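Local coordinates for protein ribosome biogenesis GTPase A (Thermotoga maritima, PDB 3CNL) that binds guanine nucleotide as a circularly permuted GTPase and probably acts in a late step of 50S ribosomal subunit assembly, at residues N54-A59 and V78-K83; E27-R32 and T49-N54; E61-K66 and R242-R247. All coordinates share one frame; numbering follows the deposited sequence.

How the contacts relate
Contacts 1 and 2 share Asn54, the last residue of strand 48-54, and their centres lie about 8 Å apart. Contact 2 joins strands 24-30 and 48-54 of the sheet, and strand 78-80 of contact 1 continues it beyond 48-54, with Ile79 N 2.9 Å from Ile51 O in a probable hydrogen bond. Contact 1 holds the guanine of GNP. Contact 3, centred about 11 Å from contact 1 and 13 Å from contact 2, packs segment 242-247 on loop 54-59, Val243 N lying 3.3 Å from Ile58 O, and on contact 2, Phe245 N lying 2.7 Å from Arg32 O, both probable hydrogen bonds. The nearest atoms of the Arg242 side chain and GNP are about 9 Å apart.

Contact 1: residues N54-A59 and V78-K83; sequences NKVDIA and VITTHK. With GNP (phosphoaminophosphonic acid-guanylate ester), chain B.
Asp57 and His82 meet where both segments reach the guanine of GNP: the Asp57 CB lies over one face of the imidazole, 4.2 Å from its centroid, in a CH-pi contact. With CG between the backbone N and the carbonyl carbon (chi1 63°), the Asp57 carboxylate receives N1 of GNP at OD1 (2.9 Å) and N2 of GNP at OD2 (3.1 Å). Farther along the same edge, Lys83 N donates to GNP O6 at 2.6 Å, so both ends of the Watson-Crick edge are read. The extended chain of Lys55 runs over one face of the purine, CG 3.4 Å from GNP C6, and the Lys83 methylenes cover the opposite face. Exchanging Lys55 for alanine would probably leave that first face of the base uncovered and the ribose O4' without the ammonium that now donates to it. Further out, a weak but straight bond from Val56 N to Thr81 O (3.3 Å, 176°) ties the two loops together. Asn54 ND2 bonds to Thr110 O and Lys55 NZ also to Asn109 O, linking this loop to the phosphate-binding loop. The arrangement is the guanine-specificity site of GTPases, the NKxD (G4) motif beside a probable G5 loop.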
loop_
_atom_site.group_PDB
_atom_site.type_symbol
_atom_site.label_atom_id
_atom_site.label_comp_id
_atom_site.label_asym_id
_atom_site.label_seq_id
_atom_site.Cartn_x
_atom_site.Cartn_y
_atom_site.Cartn_z
ATOM N N ASN A 54 6.709 -1.783 0.711
ATOM C CA ASN A 54 6.972 -0.486 1.310
ATOM C C ASN A 54 6.434 -0.389 2.753
ATOM O O ASN A 54 5.672 -1.249 3.174
ATOM C CB ASN A 54 6.339 0.594 0.432
ATOM C CG ASN A 54 6.944 1.932 0.643
ATOM O OD1 ASN A 54 8.085 2.029 1.037
ATOM N ND2 ASN A 54 6.188 2.988 0.372
ATOM N N LYS A 55 6.819 0.667 3.469
ATOM C CA LYS A 55 6.323 0.977 4.828
ATOM C C LYS A 55 6.682 -0.106 5.869
ATOM O O LYS A 55 5.910 -0.334 6.819
ATOM C CB LYS A 55 4.796 1.253 4.843
ATOM C CG LYS A 55 4.302 2.357 3.870
ATOM C CD LYS A 55 2.833 2.714 4.069
ATOM C CE LYS A 55 2.393 3.733 3.013
ATOM N NZ LYS A 55 0.985 4.178 3.231
ATOM N N VAL A 56 7.851 -0.751 5.720
ATOM C CA VAL A 56 8.264 -1.822 6.668
ATOM C C VAL A 56 8.394 -1.303 8.107
ATOM O O VAL A 56 8.347 -2.075 9.107
ATOM C CB VAL A 56 9.556 -2.593 6.217
ATOM C CG1 VAL A 56 9.319 -3.347 4.902
ATOM C CG2 VAL A 56 10.783 -1.666 6.147
ATOM N N ASP A 57 8.522 0.012 8.215
ATOM C CA ASP A 57 8.671 0.650 9.522
ATOM C C ASP A 57 7.419 0.544 10.409
ATOM O O ASP A 57 7.529 0.560 11.641
ATOM C CB ASP A 57 9.124 2.099 9.357
ATOM C CG ASP A 57 8.114 2.935 8.620
ATOM O OD1 ASP A 57 7.696 2.513 7.539
ATOM O OD2 ASP A 57 7.732 4.010 9.124
ATOM N N ILE A 58 6.245 0.397 9.786
ATOM C CA ILE A 58 4.975 0.265 10.506
ATOM C C ILE A 58 4.352 -1.136 10.335
ATOM O O ILE A 58 3.203 -1.374 10.750
ATOM C CB ILE A 58 3.969 1.393 10.139
ATOM C CG1 ILE A 58 3.667 1.435 8.624
ATOM C CG2 ILE A 58 4.483 2.766 10.645
ATOM C CD1 ILE A 58 2.675 2.489 8.223
ATOM N N ALA A 59 5.135 -2.054 9.765
ATOM C CA ALA A 59 4.724 -3.448 9.545
ATOM C C ALA A 59 5.338 -4.359 10.594
ATOM O O ALA A 59 6.389 -4.052 11.144
ATOM C CB ALA A 59 5.165 -3.920 8.156
ATOM N N VAL A 78 12.179 -9.045 -5.353
ATOM C CA VAL A 78 11.494 -8.404 -4.241
ATOM C C VAL A 78 12.485 -7.687 -3.351
ATOM O O VAL A 78 13.542 -8.237 -3.018
ATOM C CB VAL A 78 10.643 -9.424 -3.409
ATOM C CG1 VAL A 78 11.495 -10.568 -2.811
ATOM C CG2 VAL A 78 9.828 -8.726 -2.312
ATOM N N ILE A 79 12.138 -6.453 -2.988
ATOM C CA ILE A 79 12.897 -5.672 -2.025
ATOM C C ILE A 79 11.947 -5.134 -0.968
ATOM O O ILE A 79 10.737 -5.160 -1.159
ATOM C CB ILE A 79 13.645 -4.495 -2.687
ATOM C CG1 ILE A 79 12.663 -3.445 -3.220
ATOM C CG2 ILE A 79 14.615 -5.025 -3.779
ATOM C CD1 ILE A 79 13.295 -2.118 -3.571
ATOM N N THR A 80 12.489 -4.647 0.144
ATOM C CA THR A 80 11.661 -4.012 1.164
ATOM C C THR A 80 12.286 -2.662 1.438
ATOM O O THR A 80 13.496 -2.517 1.305
ATOM C CB THR A 80 11.671 -4.812 2.473
ATOM O OG1 THR A 80 13.024 -4.930 2.913
ATOM C CG2 THR A 80 11.074 -6.224 2.270
ATOM N N THR A 81 11.470 -1.671 1.792
ATOM C CA THR A 81 11.990 -0.345 2.085
ATOM C C THR A 81 10.987 0.440 2.899
ATOM O O THR A 81 9.932 -0.075 3.245
ATOM C CB THR A 81 12.348 0.437 0.799
ATOM O OG1 THR A 81 13.117 1.600 1.150
ATOM C CG2 THR A 81 11.086 0.869 0.047
ATOM N N HIS A 82 11.347 1.675 3.240
ATOM C CA HIS A 82 10.458 2.592 3.940
ATOM C C HIS A 82 10.926 4.022 3.711
ATOM O O HIS A 82 12.042 4.246 3.252
ATOM C CB HIS A 82 10.336 2.235 5.436
ATOM C CG HIS A 82 11.552 2.559 6.258
ATOM N ND1 HIS A 82 12.581 1.665 6.461
ATOM C CD2 HIS A 82 11.880 3.668 6.962
ATOM C CE1 HIS A 82 13.500 2.217 7.232
ATOM N NE2 HIS A 82 13.098 3.433 7.547
ATOM N N LYS A 83 10.030 4.962 3.989
ATOM C CA LYS A 83 10.192 6.417 3.839
ATOM C C LYS A 83 11.560 6.922 4.305
ATOM O O LYS A 83 12.183 7.782 3.668
ATOM C CB LYS A 83 9.148 7.048 4.762
ATOM C CG LYS A 83 8.424 8.250 4.285
ATOM C CD LYS A 83 7.462 8.689 5.385
ATOM C CE LYS A 83 6.416 9.660 4.880
ATOM N NZ LYS A 83 5.477 10.104 5.986
HETATM P PG GNP B . -1.692 7.942 -4.073
HETATM O O1G GNP B . -1.405 7.198 -5.357
HETATM O O2G GNP B . -2.956 7.448 -3.392
HETATM O O3G GNP B . -1.670 9.437 -4.368
HETATM N N3B GNP B . -0.607 7.872 -2.920
HETATM P PB GNP B . 0.901 7.419 -3.015
HETATM O O1B GNP B . 0.979 5.980 -3.407
HETATM O O2B GNP B . 1.621 8.380 -3.902
HETATM O O3A GNP B . 1.439 7.557 -1.578
HETATM P PA GNP B . 2.145 8.759 -0.876
HETATM O O1A GNP B . 3.588 8.757 -1.165
HETATM O O2A GNP B . 1.432 10.030 -1.086
HETATM O "O5'" GNP B . 2.040 8.378 0.630
HETATM C "C5'" GNP B . 0.784 8.115 1.275
HETATM C "C4'" GNP B . 0.985 8.267 2.779
HETATM O "O4'" GNP B . 1.899 7.258 3.298
HETATM C "C3'" GNP B . 1.576 9.585 3.249
HETATM O "O3'" GNP B . 0.980 9.918 4.494
HETATM C "C2'" GNP B . 3.044 9.238 3.445
HETATM O "O2'" GNP B . 3.641 10.116 4.370
HETATM C "C1'" GNP B . 2.963 7.830 4.022
HETATM N N9 GNP B . 4.119 6.982 3.745
HETATM C C8 GNP B . 4.730 6.809 2.519
HETATM N N7 GNP B . 5.729 5.959 2.566
HETATM C C5 GNP B . 5.775 5.562 3.919
HETATM C C6 GNP B . 6.632 4.655 4.601
HETATM O O6 GNP B . 7.581 3.994 4.140
HETATM N N1 GNP B . 6.310 4.538 5.965
HETATM C C2 GNP B . 5.280 5.217 6.597
HETATM N N2 GNP B . 5.108 4.994 7.917
HETATM N N3 GNP B . 4.468 6.054 5.975
HETATM C C4 GNP B . 4.778 6.182 4.648
#

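Contact 2: residues E27-R32 and T49-N54; sequences EVRDAR and TIILLN
Ile51 packs against Glu27 and Arg29, and this cluster is the closely fitted side of two neighbouring parallel strands. The isoleucine CG2 sits under one face of the Arg29 guanidinium, offset toward its rim and 3.7 Å from NE of Arg29, while Ile51 CG1 comes within 3.5 Å of Glu27 OE2. The Glu27 chain is extended, with CG anti to the backbone N (chi1 -172°), and lies alongside Ile51; this brings OE2 to Arg29 NH2 in a salt bridge of 2.8 Å, lying in the guanidinium plane but reaching the carboxylate from above its own plane. The remaining groups are held from outside: Ala39 N bonds to Glu27 OE1, and Arg29 NH1 to Pro34 O. On the other face the fit between the strands is looser, Val28 CG1 standing 4.4 Å from Leu52 CD2, and helix 112-120 covers both through Ile115. Partly exposed Thr49 touches Glu27 only distantly. Between the faces the backbones bond in parallel register, from Glu27 N on Ile50 O through Asn54 N on Arg29 O (2.8 Å) to Ala31 N on Asn54 O, which closes the last bridge. Next, Asp30 OD1 takes Arg32 N in an Asx turn (2.8 Å). Arg32 also grips the Asp30 carboxylate side-on, NE to OD1 and NH2 to OD2, while NH1 bonds to Val235 O and NH2 also to Ala236 O. Each buried charge thus has an opposite charge two residues along the same segment and is likely to be balanced there; what crosses between the strands is backbone bonding and aliphatic packing, Ile51 lying against the Glu27-Arg29 pair.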
loop_
_atom_site.group_PDB
_atom_site.type_symbol
_atom_site.label_atom_id
_atom_site.label_comp_id
_atom_site.label_asym_id
_atom_site.label_seq_id
_atom_site.Cartn_x
_atom_site.Cartn_y
_atom_site.Cartn_z
ATOM N N GLU A 27 6.612 -2.168 -8.632
ATOM C CA GLU A 27 5.295 -2.324 -8.035
ATOM C C GLU A 27 5.392 -1.992 -6.542
ATOM O O GLU A 27 6.004 -2.724 -5.752
ATOM C CB GLU A 27 4.798 -3.743 -8.297
ATOM C CG GLU A 27 3.370 -4.023 -7.901
ATOM C CD GLU A 27 3.039 -5.501 -8.034
ATOM O OE1 GLU A 27 1.858 -5.831 -8.162
ATOM O OE2 GLU A 27 3.964 -6.349 -7.988
ATOM N N VAL A 28 4.804 -0.862 -6.175
ATOM C CA VAL A 28 4.838 -0.387 -4.797
ATOM C C VAL A 28 3.627 -0.941 -4.016
ATOM O O VAL A 28 2.474 -0.508 -4.212
ATOM C CB VAL A 28 4.953 1.150 -4.722
ATOM C CG1 VAL A 28 5.008 1.649 -3.239
ATOM C CG2 VAL A 28 6.175 1.650 -5.511
ATOM N N ARG A 29 3.923 -1.903 -3.140
ATOM C CA ARG A 29 2.933 -2.571 -2.310
ATOM C C ARG A 29 3.159 -2.148 -0.870
ATOM O O ARG A 29 4.229 -1.650 -0.547
ATOM C CB ARG A 29 3.110 -4.085 -2.411
ATOM C CG ARG A 29 3.034 -4.668 -3.847
ATOM C CD ARG A 29 2.832 -6.161 -3.772
ATOM N NE ARG A 29 2.968 -6.779 -5.077
ATOM C CZ ARG A 29 2.782 -8.065 -5.336
ATOM N NH1 ARG A 29 2.428 -8.909 -4.369
ATOM N NH2 ARG A 29 2.938 -8.508 -6.578
ATOM N N ASP A 30 2.155 -2.340 -0.022
ATOM C CA ASP A 30 2.283 -2.142 1.425
ATOM C C ASP A 30 2.714 -3.509 1.974
ATOM O O ASP A 30 2.087 -4.518 1.672
ATOM C CB ASP A 30 0.933 -1.663 2.016
ATOM C CG ASP A 30 1.042 -1.200 3.472
ATOM O OD1 ASP A 30 1.616 -1.937 4.284
ATOM O OD2 ASP A 30 0.528 -0.107 3.823
ATOM N N ALA A 31 3.810 -3.547 2.738
ATOM C CA ALA A 31 4.317 -4.786 3.349
ATOM C C ALA A 31 3.342 -5.402 4.340
ATOM O O ALA A 31 3.426 -6.595 4.660
ATOM C CB ALA A 31 5.655 -4.507 4.063
ATOM N N ARG A 32 2.416 -4.602 4.854
ATOM C CA ARG A 32 1.428 -5.133 5.824
ATOM C C ARG A 32 0.336 -5.968 5.144
ATOM O O ARG A 32 -0.366 -6.787 5.781
ATOM C CB ARG A 32 0.808 -3.986 6.610
ATOM C CG ARG A 32 1.808 -3.184 7.415
ATOM C CD ARG A 32 1.198 -1.915 8.035
ATOM N NE ARG A 32 0.726 -0.971 7.000
ATOM C CZ ARG A 32 -0.048 0.089 7.247
ATOM N NH1 ARG A 32 -0.442 0.345 8.495
ATOM N NH2 ARG A 32 -0.437 0.905 6.258
ATOM N N THR A 49 9.988 -6.634 -13.633
ATOM C CA THR A 49 9.167 -6.191 -12.504
ATOM C C THR A 49 9.903 -6.401 -11.179
ATOM O O THR A 49 10.458 -7.470 -10.929
ATOM C CB THR A 49 7.812 -6.919 -12.473
ATOM O OG1 THR A 49 7.094 -6.647 -13.684
ATOM C CG2 THR A 49 6.960 -6.493 -11.262
ATOM N N ILE A 50 9.920 -5.349 -10.363
ATOM C CA ILE A 50 10.437 -5.408 -8.996
ATOM C C ILE A 50 9.256 -5.230 -8.028
ATOM O O ILE A 50 8.517 -4.248 -8.122
ATOM C CB ILE A 50 11.470 -4.294 -8.762
ATOM C CG1 ILE A 50 12.553 -4.332 -9.859
ATOM C CG2 ILE A 50 12.086 -4.382 -7.344
ATOM C CD1 ILE A 50 13.553 -3.202 -9.758
ATOM N N ILE A 51 9.065 -6.179 -7.119
ATOM C CA ILE A 51 8.052 -6.024 -6.060
ATOM C C ILE A 51 8.703 -5.306 -4.890
ATOM O O ILE A 51 9.668 -5.802 -4.317
ATOM C CB ILE A 51 7.472 -7.374 -5.605
ATOM C CG1 ILE A 51 6.720 -8.033 -6.761
ATOM C CG2 ILE A 51 6.569 -7.192 -4.326
ATOM C CD1 ILE A 51 6.398 -9.518 -6.566
ATOM N N LEU A 52 8.204 -4.117 -4.576
ATOM C CA LEU A 52 8.733 -3.338 -3.490
ATOM C C LEU A 52 7.740 -3.392 -2.325
ATOM O O LEU A 52 6.576 -3.007 -2.467
ATOM C CB LEU A 52 8.977 -1.903 -3.974
ATOM C CG LEU A 52 9.657 -0.850 -3.103
ATOM C CD1 LEU A 52 10.094 0.318 -3.979
ATOM C CD2 LEU A 52 8.727 -0.327 -2.051
ATOM N N LEU A 53 8.194 -3.906 -1.183
ATOM C CA LEU A 53 7.326 -4.006 -0.012
ATOM C C LEU A 53 7.579 -2.789 0.837
ATOM O O LEU A 53 8.561 -2.741 1.572
ATOM C CB LEU A 53 7.598 -5.294 0.769
ATOM C CG LEU A 53 7.340 -6.578 -0.014
ATOM C CD1 LEU A 53 7.559 -7.781 0.889
ATOM C CD2 LEU A 53 5.925 -6.617 -0.686
ATOM N N ASN A 54 6.709 -1.783 0.711
ATOM C CA ASN A 54 6.972 -0.486 1.310
ATOM C C ASN A 54 6.434 -0.389 2.753
ATOM O O ASN A 54 5.672 -1.249 3.174
ATOM C CB ASN A 54 6.339 0.594 0.432
ATOM C CG ASN A 54 6.944 1.932 0.643
ATOM O OD1 ASN A 54 8.085 2.029 1.037
ATOM N ND2 ASN A 54 6.188 2.988 0.372
#

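Contact 3: residues E61-K66 and R242-R247; sequences EKTTKK and RVSFER
The start of helix 61-73, which follows the NKxD loop of the GTPase domain, rests against the segment 242-247 through Thr63, facing Ser244 and Glu246, and through Glu61, facing Arg242. Thr63 is the buried centre. Its methyl, CG2, comes 3.2 Å from Glu246 O and 3.9 Å from Ser244 CB, with Arg247 CG at its flank. The torsion that sets CG2 anti to the backbone N turns OG1 the other way, beside the threonine's own N, where it bonds to Asp60 OD1. Glu246 O is not left to the methyl alone, since Trp67 NE1 of the same helix donates to it. A water also bridges the segments, 2.6 Å from Ser244 OG and 2.9 Å from Thr64 OG1. Ser244 OG, turned anti to its carbonyl carbon (chi1 -67°), is also hydrogen-bonded to Asp60 N, tying it to the start of the helix. At the exposed rim the Glu61 carboxylate carbon lies over one face of the Arg242 guanidinium, the two planes 48° apart. Glu61 CG is 3.3 Å from Arg242 NH1, but OE2 stays 3.8 Å from that nitrogen, a long ion pair in which no N-H points at the oxygen. Instead NH1 bonds to Ala59 O. The charge attraction between helix and loop is therefore probably weak and solvent-screened; direct contact between the segments is mainly van der Waals, at the Thr63 methyl and where Glu61 covers the guanidinium, with the flanking bonds from Trp67 and Asp60 adding polar links beside the bridging water.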
loop_
_atom_site.group_PDB
_atom_site.type_symbol
_atom_site.label_atom_id
_atom_site.label_comp_id
_atom_site.label_asym_id
_atom_site.label_seq_id
_atom_site.Cartn_x
_atom_site.Cartn_y
_atom_site.Cartn_z
ATOM N N GLU A 61 7.687 -6.955 11.620
ATOM C CA GLU A 61 8.970 -7.370 11.047
ATOM C C GLU A 61 9.059 -8.864 10.736
ATOM O O GLU A 61 9.549 -9.255 9.680
ATOM C CB GLU A 61 10.126 -6.919 11.942
ATOM C CG GLU A 61 10.234 -5.407 12.039
ATOM C CD GLU A 61 11.607 -4.935 12.458
ATOM O OE1 GLU A 61 11.993 -5.207 13.601
ATOM O OE2 GLU A 61 12.309 -4.277 11.654
ATOM N N LYS A 62 8.542 -9.690 11.636
ATOM C CA LYS A 62 8.488 -11.131 11.435
ATOM C C LYS A 62 7.669 -11.526 10.196
ATOM O O LYS A 62 8.088 -12.361 9.401
ATOM C CB LYS A 62 7.917 -11.778 12.691
ATOM C CG LYS A 62 8.050 -13.292 12.765
ATOM C CD LYS A 62 7.294 -13.837 13.974
ATOM C CE LYS A 62 5.767 -13.597 13.869
ATOM N NZ LYS A 62 5.317 -12.151 13.974
ATOM N N THR A 63 6.499 -10.911 10.043
ATOM C CA THR A 63 5.604 -11.173 8.915
ATOM C C THR A 63 6.231 -10.670 7.590
ATOM O O THR A 63 6.120 -11.330 6.563
ATOM C CB THR A 63 4.242 -10.495 9.166
ATOM O OG1 THR A 63 3.778 -10.827 10.482
ATOM C CG2 THR A 63 3.207 -10.938 8.144
ATOM N N THR A 64 6.884 -9.510 7.630
ATOM C CA THR A 64 7.578 -8.977 6.447
ATOM C C THR A 64 8.648 -9.941 5.953
ATOM O O THR A 64 8.711 -10.226 4.761
ATOM C CB THR A 64 8.206 -7.600 6.681
ATOM O OG1 THR A 64 7.185 -6.657 7.041
ATOM C CG2 THR A 64 8.922 -7.103 5.399
ATOM N N LYS A 65 9.489 -10.444 6.855
ATOM C CA LYS A 65 10.482 -11.442 6.441
ATOM C C LYS A 65 9.837 -12.652 5.770
ATOM O O LYS A 65 10.335 -13.130 4.743
ATOM C CB LYS A 65 11.387 -11.867 7.596
ATOM C CG LYS A 65 12.579 -12.715 7.117
ATOM C CD LYS A 65 13.474 -11.918 6.168
ATOM C CE LYS A 65 13.771 -12.712 4.915
ATOM N NZ LYS A 65 15.172 -12.477 4.438
ATOM N N LYS A 66 8.733 -13.146 6.313
ATOM C CA LYS A 66 8.041 -14.276 5.683
ATOM C C LYS A 66 7.528 -13.948 4.289
ATOM O O LYS A 66 7.466 -14.819 3.408
ATOM C CB LYS A 66 6.873 -14.767 6.551
ATOM C CG LYS A 66 7.274 -15.648 7.750
ATOM C CD LYS A 66 7.592 -17.093 7.319
ATOM C CE LYS A 66 7.766 -18.067 8.527
ATOM N NZ LYS A 66 8.377 -19.370 8.085
ATOM N N ARG A 242 2.657 -1.322 15.277
ATOM C CA ARG A 242 3.423 -2.061 14.244
ATOM C C ARG A 242 2.728 -3.392 14.008
ATOM O O ARG A 242 2.928 -4.348 14.747
ATOM C CB ARG A 242 4.856 -2.367 14.692
ATOM C CG ARG A 242 5.993 -1.653 13.976
ATOM C CD ARG A 242 7.314 -2.420 14.139
ATOM N NE ARG A 242 8.482 -1.552 13.984
ATOM C CZ ARG A 242 9.295 -1.540 12.933
ATOM N NH1 ARG A 242 9.095 -2.357 11.913
ATOM N NH2 ARG A 242 10.307 -0.688 12.899
ATOM N N VAL A 243 1.915 -3.449 12.968
ATOM C CA VAL A 243 0.937 -4.510 12.808
ATOM C C VAL A 243 0.840 -4.826 11.302
ATOM O O VAL A 243 0.828 -3.911 10.508
ATOM C CB VAL A 243 -0.428 -4.022 13.398
ATOM C CG1 VAL A 243 -1.590 -4.624 12.704
ATOM C CG2 VAL A 243 -0.512 -4.341 14.905
ATOM N N SER A 244 0.834 -6.110 10.930
ATOM C CA SER A 244 0.558 -6.536 9.556
ATOM C C SER A 244 -0.826 -7.178 9.447
ATOM O O SER A 244 -1.422 -7.538 10.458
ATOM C CB SER A 244 1.637 -7.495 9.042
ATOM O OG SER A 244 2.877 -6.834 8.900
ATOM N N PHE A 245 -1.341 -7.320 8.225
ATOM C CA PHE A 245 -2.746 -7.706 8.049
ATOM C C PHE A 245 -2.930 -8.979 7.247
ATOM O O PHE A 245 -4.059 -9.452 7.113
ATOM C CB PHE A 245 -3.568 -6.562 7.419
ATOM C CG PHE A 245 -3.294 -5.190 8.029
ATOM C CD1 PHE A 245 -3.581 -4.933 9.368
ATOM C CD2 PHE A 245 -2.800 -4.160 7.247
ATOM C CE1 PHE A 245 -3.333 -3.684 9.926
ATOM C CE2 PHE A 245 -2.558 -2.905 7.787
ATOM C CZ PHE A 245 -2.812 -2.666 9.133
ATOM N N GLU A 246 -1.826 -9.494 6.701
ATOM C CA GLU A 246 -1.796 -10.724 5.895
ATOM C C GLU A 246 -0.476 -11.437 6.143
ATOM O O GLU A 246 0.549 -10.777 6.325
ATOM C CB GLU A 246 -1.804 -10.406 4.399
ATOM C CG GLU A 246 -2.927 -9.616 3.921
ATOM C CD GLU A 246 -3.036 -9.625 2.440
ATOM O OE1 GLU A 246 -2.169 -9.009 1.783
ATOM O OE2 GLU A 246 -4.018 -10.217 1.941
ATOM N N ARG A 247 -0.525 -12.773 6.096
ATOM C CA ARG A 247 0.622 -13.691 6.189
ATOM C C ARG A 247 0.615 -14.628 4.976
ATOM O O ARG A 247 -0.459 -15.020 4.531
ATOM C CB ARG A 247 0.486 -14.580 7.429
ATOM C CG ARG A 247 0.637 -13.913 8.770
ATOM C CD ARG A 247 -0.075 -14.766 9.835
ATOM N NE ARG A 247 0.001 -16.208 9.552
ATOM C CZ ARG A 247 -0.384 -17.171 10.396
ATOM N NH1 ARG A 247 -0.880 -16.864 11.592
ATOM N NH2 ARG A 247 -0.271 -18.452 10.047
HETATM O O HOH W 1 4.490 -7.636 6.997
#